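Local coordinates for protein glycosyl hydrolase, BNR repeat (Ralstonia eutropha, PDB 3B7F) that probably acts as a glycosyl hydrolase, though its substrate is not established, and folds as a seven-bladed beta-propeller with BNR repeats, at residues 100-105 and 155-160; 216-221 and 247-252; 292-297 and 352-357; 358-361 and 365-368. One frame throughout, in Å; residues are numbered along the deposited sequence.

Contact 1. Residues 100-105 and 155-160; sequences PAFNKA and GFNDHP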
loop_
_atom_site.group_PDB
_atom_site.type_symbol
_atom_site.label_atom_id
_atom_site.label_comp_id
_atom_site.label_asym_id
_atom_site.label_seq_id
_atom_site.Cartn_x
_atom_site.Cartn_y
_atom_site.Cartn_z
ATOM N N PRO A 100 -18.121 -5.459 -1.003
ATOM C CA PRO A 100 -18.338 -4.126 -0.447
ATOM C C PRO A 100 -19.342 -3.254 -1.230
ATOM O O PRO A 100 -19.222 -3.091 -2.444
ATOM C CB PRO A 100 -16.931 -3.511 -0.512
ATOM C CG PRO A 100 -16.039 -4.652 -0.310
ATOM C CD PRO A 100 -16.672 -5.739 -1.131
ATOM N N ALA A 101 -20.335 -2.735 -0.518
ATOM C CA ALA A 101 -21.372 -1.882 -1.100
ATOM C C ALA A 101 -21.866 -0.995 -0.007
ATOM O O ALA A 101 -22.096 -1.475 1.097
ATOM C CB ALA A 101 -22.523 -2.706 -1.644
ATOM N N PHE A 102 -22.009 0.301 -0.288
ATOM C CA PHE A 102 -22.540 1.241 0.689
ATOM C C PHE A 102 -24.024 0.931 0.946
ATOM O O PHE A 102 -24.729 0.419 0.063
ATOM C CB PHE A 102 -22.420 2.695 0.201
ATOM C CG PHE A 102 -21.002 3.194 0.041
ATOM C CD1 PHE A 102 -20.246 3.548 1.149
ATOM C CD2 PHE A 102 -20.449 3.372 -1.217
ATOM C CE1 PHE A 102 -18.938 4.037 1.005
ATOM C CE2 PHE A 102 -19.156 3.875 -1.364
ATOM C CZ PHE A 102 -18.403 4.203 -0.247
ATOM N N ASN A 103 -24.494 1.241 2.148
ATOM C CA ASN A 103 -25.918 1.067 2.488
ATOM C C ASN A 103 -26.804 2.005 1.633
ATOM O O ASN A 103 -26.322 3.043 1.143
ATOM C CB ASN A 103 -26.182 1.332 3.988
ATOM C CG ASN A 103 -25.513 0.311 4.913
ATOM O OD1 ASN A 103 -25.259 -0.839 4.535
ATOM N ND2 ASN A 103 -25.231 0.740 6.141
ATOM N N LYS A 104 -28.073 1.624 1.454
ATOM C CA LYS A 104 -29.042 2.423 0.703
ATOM C C LYS A 104 -29.210 3.773 1.388
ATOM O O LYS A 104 -29.280 3.821 2.614
ATOM C CB LYS A 104 -30.395 1.697 0.619
ATOM N N ALA A 105 -29.218 4.861 0.614
ATOM C CA ALA A 105 -29.399 6.205 1.182
ATOM C C ALA A 105 -30.890 6.428 1.519
ATOM O O ALA A 105 -31.749 5.765 0.922
ATOM C CB ALA A 105 -28.903 7.270 0.220
ATOM N N GLY A 155 -19.019 2.886 11.906
ATOM C CA GLY A 155 -18.348 3.945 12.669
ATOM C C GLY A 155 -17.493 4.898 11.844
ATOM O O GLY A 155 -17.219 6.006 12.298
ATOM N N PHE A 156 -17.051 4.469 10.656
ATOM C CA PHE A 156 -16.394 5.372 9.721
ATOM C C PHE A 156 -17.401 5.882 8.677
ATOM O O PHE A 156 -17.548 7.085 8.508
ATOM C CB PHE A 156 -15.185 4.783 8.964
ATOM C CG PHE A 156 -14.666 5.756 7.937
ATOM C CD1 PHE A 156 -13.834 6.812 8.317
ATOM C CD2 PHE A 156 -15.140 5.715 6.623
ATOM C CE1 PHE A 156 -13.446 7.766 7.401
ATOM C CE2 PHE A 156 -14.781 6.667 5.703
ATOM C CZ PHE A 156 -13.933 7.698 6.085
ATOM N N ASN A 157 -18.036 4.957 7.951
ATOM C CA ASN A 157 -18.934 5.300 6.824
ATOM C C ASN A 157 -20.089 6.240 7.134
ATOM O O ASN A 157 -20.517 6.976 6.242
ATOM C CB ASN A 157 -19.508 4.031 6.155
ATOM C CG ASN A 157 -18.483 3.283 5.296
ATOM O OD1 ASN A 157 -17.280 3.517 5.392
ATOM N ND2 ASN A 157 -18.969 2.364 4.457
ATOM N N ASP A 158 -20.594 6.179 8.367
ATOM C CA ASP A 158 -21.670 7.035 8.858
ATOM C C ASP A 158 -21.188 7.931 10.002
ATOM O O ASP A 158 -21.983 8.351 10.811
ATOM C CB ASP A 158 -22.867 6.182 9.327
ATOM C CG ASP A 158 -23.546 5.417 8.192
ATOM O OD1 ASP A 158 -23.638 5.918 7.053
ATOM O OD2 ASP A 158 -24.035 4.312 8.468
ATOM N N HIS A 159 -19.894 8.223 10.077
ATOM C CA HIS A 159 -19.380 9.161 11.081
ATOM C C HIS A 159 -19.915 10.543 10.701
ATOM O O HIS A 159 -19.961 10.847 9.496
ATOM C CB HIS A 159 -17.844 9.196 11.073
ATOM C CG HIS A 159 -17.244 9.841 12.283
ATOM N ND1 HIS A 159 -17.242 11.206 12.481
ATOM C CD2 HIS A 159 -16.613 9.306 13.353
ATOM C CE1 HIS A 159 -16.648 11.488 13.626
ATOM N NE2 HIS A 159 -16.251 10.350 14.175
ATOM N N PRO A 160 -20.375 11.360 11.687
ATOM C CA PRO A 160 -20.869 12.721 11.330
ATOM C C PRO A 160 -19.853 13.615 10.577
ATOM O O PRO A 160 -20.245 14.413 9.745
ATOM C CB PRO A 160 -21.254 13.350 12.684
ATOM C CG PRO A 160 -20.726 12.443 13.734
ATOM C CD PRO A 160 -20.535 11.083 13.129
#
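F102 and N157 mark the nearest approach of the two backbones, and even there their CA atoms stand 8.2 Å apart, so only side chains bridge the gap. Residues 100-105 run as an extended loop. The other segment begins in the last turn of a short helix and leaves helical geometry at D158; one residue on, H159 N still bonds back to F156 O at 3.0 Å. The touch itself is made by N157, whose CG stands anti to its own carbonyl carbon (chi1 -74°) and carries the amide toward the loop. ND2 arrives obliquely at the F102 ring, 3.7 Å from CD1, with amide and ring planes 45° apart, and the two side chains cross at about a right angle. No hydrogen-bond partner for this buried ND2 appears in the model. The other end of the amide is satisfied, since OD1 accepts from L140 N. Farther out, N103 ND2 and D158 OD2 come only to 4.4 Å, too far for a hydrogen bond, and both residues are exposed. The contact lays the loop between strands 94-95 and 116-122 lightly against helix 154-157, just beyond strand 151-152. F102 also packs against F141, V114 and P137, N157 leans on P152 and F141, and F156 reaches across to I194 and M196 on strand 192-197.

Contact 2. Residues 216-221 and 247-252; sequences RGCAAN and LYQQNH. With EDO (1,2-ethanediol), chain R; EDO (1,2-ethanediol), chain F.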
loop_
_atom_site.group_PDB
_atom_site.type_symbol
_atom_site.label_atom_id
_atom_site.label_comp_id
_atom_site.label_asym_id
_atom_site.label_seq_id
_atom_site.Cartn_x
_atom_site.Cartn_y
_atom_site.Cartn_z
ATOM N N ARG A 216 -0.961 15.713 12.509
ATOM C CA ARG A 216 -0.135 16.784 13.059
ATOM C C ARG A 216 1.317 16.660 12.610
ATOM O O ARG A 216 1.908 15.587 12.727
ATOM C CB ARG A 216 -0.199 16.777 14.585
ATOM C CG ARG A 216 0.527 17.941 15.303
ATOM C CD ARG A 216 0.417 17.760 16.830
ATOM N NE ARG A 216 1.147 18.798 17.555
ATOM N N GLY A 217 1.868 17.774 12.119
ATOM C CA GLY A 217 3.242 17.875 11.631
ATOM C C GLY A 217 3.395 17.647 10.136
ATOM O O GLY A 217 4.450 17.919 9.565
ATOM N N CYS A 218 2.325 17.199 9.487
ATOM C CA CYS A 218 2.317 16.885 8.063
ATOM C C CYS A 218 1.857 18.082 7.229
ATOM O O CYS A 218 0.843 18.664 7.524
ATOM C CB CYS A 218 1.371 15.693 7.876
ATOM S SG CYS A 218 1.343 14.955 6.291
ATOM N N ALA A 219 2.594 18.466 6.195
ATOM C CA ALA A 219 2.156 19.567 5.313
ATOM C C ALA A 219 0.990 19.131 4.407
ATOM O O ALA A 219 0.776 17.941 4.173
ATOM C CB ALA A 219 3.285 20.045 4.470
ATOM N N ALA A 220 0.234 20.126 3.941
ATOM C CA ALA A 220 -0.877 19.990 2.998
ATOM C C ALA A 220 -0.842 21.278 2.189
ATOM O O ALA A 220 -1.769 22.118 2.186
ATOM C CB ALA A 220 -2.202 19.814 3.715
ATOM N N ASN A 221 0.262 21.412 1.475
ATOM C CA ASN A 221 0.575 22.625 0.687
ATOM C C ASN A 221 -0.331 22.918 -0.550
ATOM O O ASN A 221 -0.290 24.001 -1.140
ATOM C CB ASN A 221 2.098 22.603 0.394
ATOM C CG ASN A 221 2.948 22.699 1.724
ATOM O OD1 ASN A 221 2.504 23.323 2.722
ATOM N ND2 ASN A 221 4.145 22.084 1.730
ATOM N N LEU A 247 5.405 4.725 12.843
ATOM C CA LEU A 247 4.692 4.787 11.571
ATOM C C LEU A 247 5.519 5.617 10.589
ATOM O O LEU A 247 6.197 6.568 10.984
ATOM C CB LEU A 247 3.296 5.417 11.703
ATOM C CG LEU A 247 2.144 4.559 12.253
ATOM C CD1 LEU A 247 2.483 3.948 13.574
ATOM C CD2 LEU A 247 0.886 5.408 12.377
ATOM N N TYR A 248 5.508 5.211 9.326
ATOM C CA TYR A 248 6.153 5.973 8.257
ATOM C C TYR A 248 5.113 6.242 7.194
ATOM O O TYR A 248 4.169 5.468 7.035
ATOM C CB TYR A 248 7.343 5.249 7.652
ATOM C CG TYR A 248 8.577 5.136 8.550
ATOM C CD1 TYR A 248 8.736 4.057 9.409
ATOM C CD2 TYR A 248 9.617 6.071 8.472
ATOM C CE1 TYR A 248 9.878 3.923 10.191
ATOM C CE2 TYR A 248 10.772 5.932 9.236
ATOM C CZ TYR A 248 10.889 4.855 10.106
ATOM O OH TYR A 248 12.009 4.692 10.896
ATOM N N GLN A 249 5.217 7.388 6.523
ATOM C CA GLN A 249 4.345 7.613 5.377
ATOM C C GLN A 249 5.032 8.352 4.243
ATOM O O GLN A 249 5.922 9.172 4.473
ATOM C CB GLN A 249 3.028 8.339 5.751
ATOM C CG GLN A 249 3.167 9.773 6.262
ATOM C CD GLN A 249 1.908 10.581 6.100
ATOM O OE1 GLN A 249 1.430 10.746 4.990
ATOM N NE2 GLN A 249 1.380 11.128 7.202
ATOM N N GLN A 250 4.620 8.013 3.020
ATOM C CA GLN A 250 4.952 8.767 1.819
ATOM C C GLN A 250 3.672 9.563 1.586
ATOM O O GLN A 250 2.605 8.994 1.434
ATOM C CB GLN A 250 5.243 7.876 0.611
ATOM C CG GLN A 250 5.462 8.652 -0.662
ATOM C CD GLN A 250 6.689 9.580 -0.671
ATOM O OE1 GLN A 250 7.791 9.146 -1.013
ATOM N NE2 GLN A 250 6.478 10.878 -0.397
ATOM N N ASN A 251 3.793 10.884 1.603
ATOM C CA ASN A 251 2.689 11.807 1.438
ATOM C C ASN A 251 2.939 12.587 0.151
ATOM O O ASN A 251 4.075 12.651 -0.364
ATOM C CB ASN A 251 2.660 12.730 2.678
ATOM C CG ASN A 251 1.381 13.569 2.830
ATOM O OD1 ASN A 251 1.265 14.631 2.229
ATOM N ND2 ASN A 251 0.484 13.155 3.743
ATOM N N HIS A 252 1.874 13.196 -0.357
ATOM C CA HIS A 252 2.001 14.144 -1.485
ATOM C C HIS A 252 2.961 15.309 -1.124
ATOM O O HIS A 252 3.554 15.921 -2.010
ATOM C CB HIS A 252 0.628 14.709 -1.864
ATOM C CG HIS A 252 0.553 15.204 -3.263
ATOM N ND1 HIS A 252 -0.004 14.454 -4.275
ATOM C CD2 HIS A 252 0.990 16.350 -3.833
ATOM C CE1 HIS A 252 0.076 15.128 -5.405
ATOM N NE2 HIS A 252 0.681 16.277 -5.168
HETATM C C1 EDO R . -0.319 19.848 9.894
HETATM O O1 EDO R . -1.250 20.180 8.838
HETATM C C2 EDO R . -0.801 20.274 11.269
HETATM O O2 EDO R . 0.333 20.428 12.132
HETATM C C1 EDO F . -4.247 16.507 13.830
HETATM O O1 EDO F . -5.148 15.955 12.858
HETATM C C2 EDO F . -4.132 15.654 15.087
HETATM O O2 EDO F . -2.913 14.901 15.172
HETATM O O HOH W 1 -0.848 16.165 2.757
#
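N251 OD1 is gripped twice: a water donates to it at 2.7 Å and the backbone N of C253 also bonds to it. The same water donates to A219 O at 2.8 Å, and so bridges strand 246-251 to the loop 216-221, where no direct hydrogen bond spans the segments. With CG anti to the backbone N (chi1 -167°), the N251 amide reaches toward the loop, and its other end is spoken for as well. ND2 gives a fairly straight bond to Q249 OE1, 2.9 Å with 162° at the hydrogen; OE1 lies in the plane of the N251 amide, while ND2 is tilted 34° from the carbonyl plane of Q249. Holding both atoms fixes the rotation of the N251 amide. C218 SG fits in beside this pair, 3.2 Å from N251 ND2 and 3.9 Å from Q249 NE2, close packing of sulfur against amides. Y256 of the next strand covers C218, Q249 and N251 together, and its hydroxyl bonds A219 N. Away from N251, G217 N donates to O2 of an ethanediol (chain R) at 3.1 Å, a molecule probably left from the crystallisation liquor. The arrangement is that of a beta-propeller linker: the chain leaves the outermost strand of one blade, 212-213, and on its way to the innermost strand of the next, 234-239, is pinned against that next blade's second strand.

Contact 3. Residues 292-297 and 352-357; sequences TVWVFP and APVGVY. With EDO (1,2-ethanediol), chain H.
The W294 indole is the tight part of this contact, with a methyl group over each face. V356 CG2 lies over one face, 3.7 Å from the centroid of the W294 six-membered ring and 17° off its normal, a CH-pi contact; CG2 is brought there by standing anti to its own carbonyl carbon (chi1 -172° for the CG1 branch). T292 CG2 covers the opposite face, 3.5 Å above the plane and displaced toward the rim. V354 adds a lighter touch, its CG1 meeting W294 CH2 obliquely at 3.9 Å. The one polar atom of the indole is satisfied, NE1 bonding to E371 O. The hydroxyl of T292, a buried residue, is held too: OG1 accepts a 2.8 Å hydrogen bond from O2 of an ethanediol and also bonds D289. Things loosen toward A352 and P353, which are joined by a cis peptide bond, are exposed and do not meet 292-297. Strand 293-297 is flanked in its own sheet by 282-285 and 315-318. W294 points from it to strand 356-359 of the following blade, whereas V293 and V295 pack on Y248 and Q250 of strand 246-251 in the preceding one.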
loop_
_atom_site.group_PDB
_atom_site.type_symbol
_atom_site.label_atom_id
_atom_site.label_comp_id
_atom_site.label_asym_id
_atom_site.label_seq_id
_atom_site.Cartn_x
_atom_site.Cartn_y
_atom_site.Cartn_z
ATOM N N THR A 292 14.988 1.102 8.881
ATOM C CA THR A 292 15.177 0.905 7.450
ATOM C C THR A 292 13.859 0.994 6.692
ATOM O O THR A 292 12.902 0.275 6.991
ATOM C CB THR A 292 15.908 -0.405 7.150
ATOM O OG1 THR A 292 17.194 -0.331 7.753
ATOM C CG2 THR A 292 16.058 -0.631 5.607
ATOM N N VAL A 293 13.847 1.898 5.716
ATOM C CA VAL A 293 12.663 2.248 4.929
ATOM C C VAL A 293 13.131 2.570 3.529
ATOM O O VAL A 293 14.241 3.089 3.362
ATOM C CB VAL A 293 11.903 3.460 5.598
ATOM C CG1 VAL A 293 10.970 4.144 4.648
ATOM C CG2 VAL A 293 11.152 2.996 6.862
ATOM N N TRP A 294 12.304 2.217 2.536
ATOM C CA TRP A 294 12.546 2.467 1.110
ATOM C C TRP A 294 11.422 3.306 0.525
ATOM O O TRP A 294 10.273 3.074 0.878
ATOM C CB TRP A 294 12.593 1.151 0.306
ATOM C CG TRP A 294 13.739 0.292 0.625
ATOM C CD1 TRP A 294 14.953 0.351 0.056
ATOM C CD2 TRP A 294 13.799 -0.748 1.608
ATOM N NE1 TRP A 294 15.771 -0.589 0.592
ATOM C CE2 TRP A 294 15.100 -1.268 1.570
ATOM C CE3 TRP A 294 12.875 -1.289 2.518
ATOM C CZ2 TRP A 294 15.517 -2.324 2.388
ATOM C CZ3 TRP A 294 13.275 -2.349 3.324
ATOM C CH2 TRP A 294 14.589 -2.861 3.248
ATOM N N VAL A 295 11.769 4.254 -0.361
ATOM C CA VAL A 295 10.826 5.074 -1.113
ATOM C C VAL A 295 11.216 5.063 -2.622
ATOM O O VAL A 295 12.270 4.581 -2.977
ATOM C CB VAL A 295 10.708 6.557 -0.565
ATOM C CG1 VAL A 295 10.106 6.544 0.860
ATOM C CG2 VAL A 295 12.079 7.345 -0.624
ATOM N N PHE A 296 10.315 5.527 -3.488
ATOM C CA PHE A 296 10.569 5.656 -4.922
ATOM C C PHE A 296 10.181 7.098 -5.351
ATOM O O PHE A 296 9.032 7.349 -5.749
ATOM C CB PHE A 296 9.817 4.641 -5.763
ATOM C CG PHE A 296 10.303 4.620 -7.202
ATOM C CD1 PHE A 296 9.779 5.493 -8.165
ATOM C CD2 PHE A 296 11.357 3.756 -7.578
ATOM C CE1 PHE A 296 10.272 5.470 -9.483
ATOM C CE2 PHE A 296 11.840 3.737 -8.872
ATOM C CZ PHE A 296 11.300 4.585 -9.832
ATOM N N PRO A 297 11.142 8.035 -5.272
ATOM C CA PRO A 297 10.840 9.409 -5.573
ATOM C C PRO A 297 10.428 9.753 -6.997
ATOM O O PRO A 297 10.954 9.195 -7.963
ATOM C CB PRO A 297 12.151 10.137 -5.220
ATOM C CG PRO A 297 12.837 9.202 -4.268
ATOM C CD PRO A 297 12.538 7.891 -4.813
ATOM N N ALA A 352 16.744 -12.913 4.770
ATOM C CA ALA A 352 17.977 -12.308 5.252
ATOM C C ALA A 352 19.030 -12.502 4.163
ATOM O O ALA A 352 19.406 -13.641 3.887
ATOM C CB ALA A 352 18.426 -12.951 6.555
ATOM N N PRO A 353 19.449 -11.419 3.469
ATOM C CA PRO A 353 19.025 -10.034 3.548
ATOM C C PRO A 353 17.649 -9.835 2.941
ATOM O O PRO A 353 17.204 -10.628 2.137
ATOM C CB PRO A 353 20.057 -9.281 2.719
ATOM C CG PRO A 353 20.794 -10.226 2.009
ATOM C CD PRO A 353 20.489 -11.602 2.457
ATOM N N VAL A 354 16.982 -8.776 3.350
ATOM C CA VAL A 354 15.678 -8.443 2.856
ATOM C C VAL A 354 15.765 -8.044 1.381
ATOM O O VAL A 354 16.658 -7.305 0.976
ATOM C CB VAL A 354 15.030 -7.320 3.706
ATOM C CG1 VAL A 354 13.872 -6.685 2.953
ATOM C CG2 VAL A 354 14.590 -7.896 5.010
ATOM N N GLY A 355 14.865 -8.618 0.600
ATOM C CA GLY A 355 14.705 -8.346 -0.793
ATOM C C GLY A 355 13.619 -7.305 -0.947
ATOM O O GLY A 355 12.710 -7.223 -0.109
ATOM N N VAL A 356 13.758 -6.479 -1.986
ATOM C CA VAL A 356 12.862 -5.356 -2.269
ATOM C C VAL A 356 12.452 -5.434 -3.756
ATOM O O VAL A 356 13.223 -5.842 -4.634
ATOM C CB VAL A 356 13.528 -4.003 -1.925
ATOM C CG1 VAL A 356 12.512 -2.852 -2.042
ATOM C CG2 VAL A 356 14.138 -4.031 -0.526
ATOM N N TYR A 357 11.220 -5.067 -4.032
ATOM C CA TYR A 357 10.671 -5.252 -5.368
ATOM C C TYR A 357 9.810 -4.101 -5.735
ATOM O O TYR A 357 9.174 -3.519 -4.878
ATOM C CB TYR A 357 9.771 -6.511 -5.359
ATOM C CG TYR A 357 10.431 -7.736 -4.762
ATOM C CD1 TYR A 357 11.182 -8.602 -5.557
ATOM C CD2 TYR A 357 10.359 -8.006 -3.384
ATOM C CE1 TYR A 357 11.842 -9.716 -5.001
ATOM C CE2 TYR A 357 11.016 -9.097 -2.843
ATOM C CZ TYR A 357 11.740 -9.965 -3.661
ATOM O OH TYR A 357 12.393 -11.075 -3.132
HETATM C C1 EDO H . 19.937 -3.969 8.376
HETATM O O1 EDO H . 18.778 -3.870 9.221
HETATM C C2 EDO H . 19.742 -3.289 7.010
HETATM O O2 EDO H . 19.380 -1.886 7.061
#

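Contact 4. Residues 358-361 and 365-368; sequences FGTT and IWAS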
loop_
_atom_site.group_PDB
_atom_site.type_symbol
_atom_site.label_atom_id
_atom_site.label_comp_id
_atom_site.label_asym_id
_atom_site.label_seq_id
_atom_site.Cartn_x
_atom_site.Cartn_y
_atom_site.Cartn_z
ATOM N N PHE A 358 9.758 -3.760 -7.015
ATOM C CA PHE A 358 8.786 -2.759 -7.455
ATOM C C PHE A 358 8.269 -3.014 -8.865
ATOM O O PHE A 358 8.955 -3.629 -9.679
ATOM C CB PHE A 358 9.283 -1.312 -7.263
ATOM C CG PHE A 358 10.442 -0.892 -8.168
ATOM C CD1 PHE A 358 10.214 -0.394 -9.443
ATOM C CD2 PHE A 358 11.744 -0.921 -7.696
ATOM C CE1 PHE A 358 11.258 0.022 -10.256
ATOM C CE2 PHE A 358 12.813 -0.536 -8.528
ATOM C CZ PHE A 358 12.556 -0.049 -9.795
ATOM N N GLY A 359 7.064 -2.508 -9.131
ATOM C CA GLY A 359 6.392 -2.662 -10.424
ATOM C C GLY A 359 6.070 -1.306 -10.974
ATOM O O GLY A 359 5.566 -0.453 -10.262
ATOM N N THR A 360 6.307 -1.128 -12.267
ATOM C CA THR A 360 6.109 0.149 -12.918
ATOM C C THR A 360 4.831 0.152 -13.772
ATOM O O THR A 360 4.306 -0.894 -14.124
ATOM C CB THR A 360 7.304 0.518 -13.793
ATOM O OG1 THR A 360 7.315 -0.319 -14.935
ATOM C CG2 THR A 360 8.652 0.389 -13.033
ATOM N N THR A 361 4.339 1.357 -14.089
ATOM C CA THR A 361 3.171 1.514 -14.946
ATOM C C THR A 361 3.515 1.064 -16.385
ATOM O O THR A 361 2.626 0.770 -17.158
ATOM C CB THR A 361 2.664 2.943 -14.932
ATOM O OG1 THR A 361 3.693 3.821 -15.429
ATOM C CG2 THR A 361 2.197 3.335 -13.479
ATOM N N ILE A 365 8.836 -5.474 -13.563
ATOM C CA ILE A 365 8.990 -5.848 -12.174
ATOM C C ILE A 365 10.483 -5.899 -11.966
ATOM O O ILE A 365 11.163 -6.669 -12.669
ATOM C CB ILE A 365 8.415 -7.207 -11.785
ATOM C CG1 ILE A 365 6.897 -7.220 -11.948
ATOM C CG2 ILE A 365 8.759 -7.460 -10.314
ATOM C CD1 ILE A 365 6.139 -6.526 -10.797
ATOM N N TRP A 366 10.982 -5.033 -11.063
ATOM C CA TRP A 366 12.405 -4.967 -10.690
ATOM C C TRP A 366 12.580 -5.594 -9.328
ATOM O O TRP A 366 11.768 -5.353 -8.447
ATOM C CB TRP A 366 12.910 -3.544 -10.692
ATOM C CG TRP A 366 12.951 -2.976 -12.092
ATOM C CD1 TRP A 366 11.934 -2.390 -12.752
ATOM C CD2 TRP A 366 14.075 -2.938 -12.969
ATOM N NE1 TRP A 366 12.338 -1.971 -13.978
ATOM C CE2 TRP A 366 13.658 -2.294 -14.149
ATOM C CE3 TRP A 366 15.396 -3.391 -12.877
ATOM C CZ2 TRP A 366 14.523 -2.110 -15.260
ATOM C CZ3 TRP A 366 16.252 -3.190 -13.950
ATOM C CH2 TRP A 366 15.816 -2.549 -15.131
ATOM N N ALA A 367 13.616 -6.414 -9.168
ATOM C CA ALA A 367 13.843 -7.168 -7.911
ATOM C C ALA A 367 15.252 -6.969 -7.380
ATOM O O ALA A 367 16.178 -6.840 -8.146
ATOM C CB ALA A 367 13.587 -8.652 -8.115
ATOM N N SER A 368 15.364 -6.876 -6.061
ATOM C CA SER A 368 16.625 -6.828 -5.360
ATOM C C SER A 368 16.598 -7.910 -4.302
ATOM O O SER A 368 15.588 -8.057 -3.628
ATOM C CB SER A 368 16.806 -5.503 -4.661
ATOM O OG SER A 368 17.992 -5.532 -3.915
#
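One face of the F358 ring is covered by W366 CB, 3.8 Å from the ring centroid and 19° off its normal, while T360 CG2 sits at the ring edge, in plane. The W366 indole lies alongside: its five-membered ring is turned only 20° from the F358 ring, but the two are slid apart, with centroids 4.9 Å apart and little overlap. The closest side-chain atoms are F358 CE1 and W366 CD1 at 3.5 Å. F358 reaches this place with CG between its backbone N and carbonyl carbon (chi1 68°), which swings the ring over the neighbouring strand. Beneath the rings the backbones form an antiparallel hydrogen-bonded pair, F358 N to W366 O at 2.9 Å and W366 N to F358 O at 2.8 Å. I365 CA also brings its hydrogen to F358 O. On the other face of the sheet I365 CD1 folds over G359 CA, and the same side chain packs on L25, V27, I385 and V388 of the adjoining sheet. W375 meets F358 edge-to-face, and E364 holds W366 NE1. This is the central hairpin of a propeller blade, leading straight into a turn with the Asp-box pattern of BNR repeats, where S368 OG bonds the backbone N of D370 and G372.

Overall arrangement
Contacts 2, 3 and 4 are buried between and within blades, while contact 1 lies partly exposed near the rim, 23 Å from the chain centre and across it from contacts 3 and 4. Contacts 3 and 4 share strand 356-359: V356 O probably bonds S368 N, and F296 packs on F358. Contact 2 meets contact 3 through strands 246-251 and 293-297, so the three pass through consecutive blades. Their chemistry follows position. Contact 4 joins neighbouring strands by backbone bonds and an offset aromatic pair; contact 3 joins blades through apolar side chains alone; contact 2 meets a linker through a bridging water and a cysteine sulfur packed on amides; contact 1 has only a thin amide-to-ring touch.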